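PDB 3SYY: exonuclease from Laribacter hongkongensis, which probably digests double-stranded DNA with strict 5'-to-3' polarity, as a magnesium-dependent alkaline exonuclease of the PD-(D/E)XK clan. Local coordinates for residues A[110-115]-A[136-141]. Residues are numbered along the deposited sequence; the frame is centred on the assembly and turned at random.
Sequences LIEIKC and KQMQTQ. With MG (magnesium ion), chain B.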
ATOM      1  N   LEU A 110     -27.912  21.994   5.918  1.00 30.81           N
ATOM      2  CA  LEU A 110     -27.318  20.693   6.125  1.00 29.43           C
ATOM      3  C   LEU A 110     -25.949  20.954   6.728  1.00 28.46           C
ATOM      4  O   LEU A 110     -25.468  22.044   6.630  1.00 29.02           O
ATOM      5  CB  LEU A 110     -27.089  20.041   4.747  1.00 28.89           C
ATOM      6  CG  LEU A 110     -28.342  19.644   3.939  1.00 28.89           C
ATOM      7  CD1 LEU A 110     -27.935  19.163   2.565  1.00 34.08           C
ATOM      8  CD2 LEU A 110     -29.055  18.570   4.646  1.00 27.67           C
ATOM      9  N   ILE A 111     -25.327  19.932   7.313  1.00 28.13           N
ATOM     10  CA  ILE A 111     -23.909  20.023   7.682  1.00 28.35           C
ATOM     11  C   ILE A 111     -23.224  18.763   7.113  1.00 27.99           C
ATOM     12  O   ILE A 111     -23.821  17.693   7.134  1.00 28.10           O
ATOM     13  CB  ILE A 111     -23.729  20.130   9.229  1.00 27.66           C
ATOM     14  CG1 ILE A 111     -22.256  20.095   9.646  1.00 30.79           C
ATOM     15  CG2 ILE A 111     -24.556  19.080   9.949  1.00 28.71           C
ATOM     16  CD1 ILE A 111     -22.013  20.418  11.129  1.00 36.22           C
ATOM     17  N   GLU A 112     -22.025  18.933   6.574  1.00 27.61           N
ATOM     18  CA  GLU A 112     -21.161  17.774   6.184  1.00 27.42           C
ATOM     19  C   GLU A 112     -19.858  18.050   6.940  1.00 26.65           C
ATOM     20  O   GLU A 112     -19.304  19.150   6.823  1.00 26.69           O
ATOM     21  CB  GLU A 112     -20.878  17.786   4.674  1.00 26.36           C
ATOM     22  CG  GLU A 112     -19.726  16.749   4.271  1.00 28.58           C
ATOM     23  CD  GLU A 112     -20.101  15.309   4.650  1.00 27.80           C
ATOM     24  OE1 GLU A 112     -21.326  15.008   4.721  1.00 27.75           O
ATOM     25  OE2 GLU A 112     -19.175  14.444   4.933  1.00 29.68           O
ATOM     26  N   ILE A 113     -19.434  17.085   7.744  1.00 25.65           N
ATOM     27  CA  ILE A 113     -18.259  17.202   8.605  1.00 25.24           C
ATOM     28  C   ILE A 113     -17.069  16.370   8.074  1.00 26.06           C
ATOM     29  O   ILE A 113     -17.221  15.171   7.758  1.00 24.50           O
ATOM     30  CB  ILE A 113     -18.621  16.677   9.994  1.00 25.10           C
ATOM     31  CG1 ILE A 113     -19.704  17.584  10.656  1.00 25.78           C
ATOM     32  CG2 ILE A 113     -17.355  16.572  10.923  1.00 26.23           C
ATOM     33  CD1 ILE A 113     -20.278  16.970  11.914  1.00 25.64           C
ATOM     34  N   LYS A 114     -15.885  16.992   8.021  1.00 25.76           N
ATOM     35  CA  LYS A 114     -14.648  16.224   7.820  1.00 25.36           C
ATOM     36  C   LYS A 114     -13.763  16.354   9.058  1.00 25.84           C
ATOM     37  O   LYS A 114     -13.625  17.474   9.649  1.00 24.45           O
ATOM     38  CB  LYS A 114     -13.902  16.722   6.577  1.00 23.50           C
ATOM     39  CG  LYS A 114     -14.717  16.821   5.288  1.00 23.43           C
ATOM     40  CD  LYS A 114     -15.433  15.528   4.936  1.00 25.53           C
ATOM     41  CE  LYS A 114     -16.172  15.638   3.567  1.00 27.67           C
ATOM     42  NZ  LYS A 114     -16.987  14.346   3.347  1.00 29.64           N
ATOM     43  N   CYS A 115     -13.141  15.233   9.459  1.00 26.38           N
ATOM     44  CA  CYS A 115     -12.120  15.242  10.500  1.00 25.49           C
ATOM     45  C   CYS A 115     -10.869  14.536   9.968  1.00 26.17           C
ATOM     46  O   CYS A 115     -10.632  13.376  10.317  1.00 25.76           O
ATOM     47  CB  CYS A 115     -12.608  14.498  11.733  1.00 25.98           C
ATOM     48  SG  CYS A 115     -14.068  15.370  12.582  1.00 29.11           S
ATOM     49  N   LYS A 136     -19.337  18.061  -4.945  1.00 28.91           N
ATOM     50  CA  LYS A 136     -20.264  17.106  -5.559  1.00 29.09           C
ATOM     51  C   LYS A 136     -21.069  16.351  -4.523  1.00 27.60           C
ATOM     52  O   LYS A 136     -22.264  16.209  -4.673  1.00 27.98           O
ATOM     53  CB  LYS A 136     -19.542  16.143  -6.491  1.00 29.70           C
ATOM     54  CG  LYS A 136     -18.999  16.888  -7.749  1.00 33.43           C
ATOM     55  CD  LYS A 136     -18.227  15.982  -8.649  1.00 38.39           C
ATOM     56  CE  LYS A 136     -17.884  16.736  -9.943  1.00 39.38           C
ATOM     57  NZ  LYS A 136     -16.691  17.622  -9.666  1.00 45.72           N
ATOM     58  N   GLN A 137     -20.424  15.937  -3.447  1.00 25.68           N
ATOM     59  CA  GLN A 137     -21.098  15.244  -2.361  1.00 26.19           C
ATOM     60  C   GLN A 137     -22.221  16.123  -1.773  1.00 26.79           C
ATOM     61  O   GLN A 137     -23.346  15.693  -1.575  1.00 25.29           O
ATOM     62  CB  GLN A 137     -20.084  14.925  -1.273  1.00 25.41           C
ATOM     63  CG  GLN A 137     -20.726  14.261  -0.083  1.00 25.30           C
ATOM     64  CD  GLN A 137     -19.744  14.015   1.041  1.00 27.41           C
ATOM     65  OE1 GLN A 137     -18.647  14.583   1.075  1.00 29.30           O
ATOM     66  NE2 GLN A 137     -20.111  13.125   1.942  1.00 26.46           N
ATOM     67  N   MET A 138     -21.881  17.379  -1.489  1.00 28.58           N
ATOM     68  CA  MET A 138     -22.840  18.255  -0.843  1.00 28.43           C
ATOM     69  C   MET A 138     -23.964  18.691  -1.782  1.00 27.61           C
ATOM     70  O   MET A 138     -25.093  18.822  -1.338  1.00 29.58           O
ATOM     71  CB  MET A 138     -22.115  19.464  -0.267  1.00 26.76           C
ATOM     72  CG  MET A 138     -21.346  19.082   1.063  1.00 28.19           C
ATOM     73  SD  MET A 138     -20.448  20.515   1.715  1.00 30.60           S
ATOM     74  CE  MET A 138     -19.239  20.903   0.525  1.00 25.62           C
ATOM     75  N   GLN A 139     -23.659  18.907  -3.049  1.00 29.45           N
ATOM     76  CA  GLN A 139     -24.749  19.244  -4.004  1.00 31.14           C
ATOM     77  C   GLN A 139     -25.692  18.066  -4.105  1.00 31.56           C
ATOM     78  O   GLN A 139     -26.910  18.249  -4.181  1.00 32.90           O
ATOM     79  CB  GLN A 139     -24.208  19.654  -5.370  1.00 29.92           C
ATOM     80  CG  GLN A 139     -23.446  21.010  -5.354  1.00 33.37           C
ATOM     81  CD  GLN A 139     -24.385  22.216  -4.982  1.00 33.47           C
ATOM     82  OE1 GLN A 139     -25.625  22.074  -4.949  1.00 31.92           O
ATOM     83  NE2 GLN A 139     -23.777  23.364  -4.662  1.00 34.11           N
ATOM     84  N   THR A 140     -25.145  16.836  -4.073  1.00 30.89           N
ATOM     85  CA  THR A 140     -25.972  15.633  -4.085  1.00 29.55           C
ATOM     86  C   THR A 140     -26.802  15.485  -2.847  1.00 30.40           C
ATOM     87  O   THR A 140     -27.958  15.037  -2.910  1.00 29.63           O
ATOM     88  CB  THR A 140     -25.097  14.349  -4.198  1.00 29.85           C
ATOM     89  OG1 THR A 140     -24.326  14.417  -5.406  1.00 31.50           O
ATOM     90  CG2 THR A 140     -25.965  13.083  -4.173  1.00 28.79           C
ATOM     91  N   GLN A 141     -26.237  15.832  -1.696  1.00 29.37           N
ATOM     92  CA  GLN A 141     -27.014  15.783  -0.456  1.00 29.57           C
ATOM     93  C   GLN A 141     -28.214  16.771  -0.548  1.00 30.40           C
ATOM     94  O   GLN A 141     -29.337  16.431  -0.144  1.00 30.96           O
ATOM     95  CB  GLN A 141     -26.129  16.172   0.736  1.00 28.89           C
ATOM     96  CG  GLN A 141     -25.226  15.092   1.246  1.00 30.50           C
ATOM     97  CD  GLN A 141     -24.073  15.669   2.101  1.00 33.02           C
ATOM     98  OE1 GLN A 141     -23.242  14.925   2.633  1.00 35.21           O
ATOM     99  NE2 GLN A 141     -24.052  16.978   2.246  1.00 33.97           N
TER
HETATM  100 MG    MG B 400     -18.660  13.400   6.929  1.00 29.54          MG
HETATM  101  O   HOH W   1     -16.950  12.235   5.822  1.00 38.75           O
HETATM  102  O   HOH W   2     -19.480  11.619   8.064  1.00 39.74           O
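Lys-114 and Gln-137 approach from opposite directions and meet beside the magnesium site. NZ of Lys-114 donates to OE1 of Gln-137 at 2.8 Å. The bond lies in the carbonyl plane, on a lone pair, with a C=O...donor angle of 120°. Gln-137 reaches the strand because its chain is extended, with CG anti to the backbone N (chi1 177°). The same NZ forms a salt bridge with OE2 of Glu-112 at 2.7 Å, from above the carboxylate plane. It also donates to a water on the metal.

OE2 of Glu-112 binds the magnesium ion at 2.3 Å, and the carbonyl O of Ile-113 binds it at 2.4 Å. Two waters and OD2 of Asp-102 complete its ligands. The other carboxylate oxygen, OE1 of Glu-112, faces the amide end of Gln-141, whose orientation is doubtful. A second magnesium ion is bound by Glu-112 and Ser-100.

Farther from the metal the contact is apolar. CB of Glu-112 rests on CG of Met-138 at 3.9 Å. CD1 of Leu-110 touches CB of Gln-141 at the same distance. Strand 109-114 is held between strands 103-105 and 149-155, and Tyr-134 makes a cation-pi contact with Lys-114.

Glu-112 and Lys-114 fit the ExK part of the PD-(D/E)XK motif. Gln-137 probably helps hold NZ of Lys-114 beside the metal-bound water.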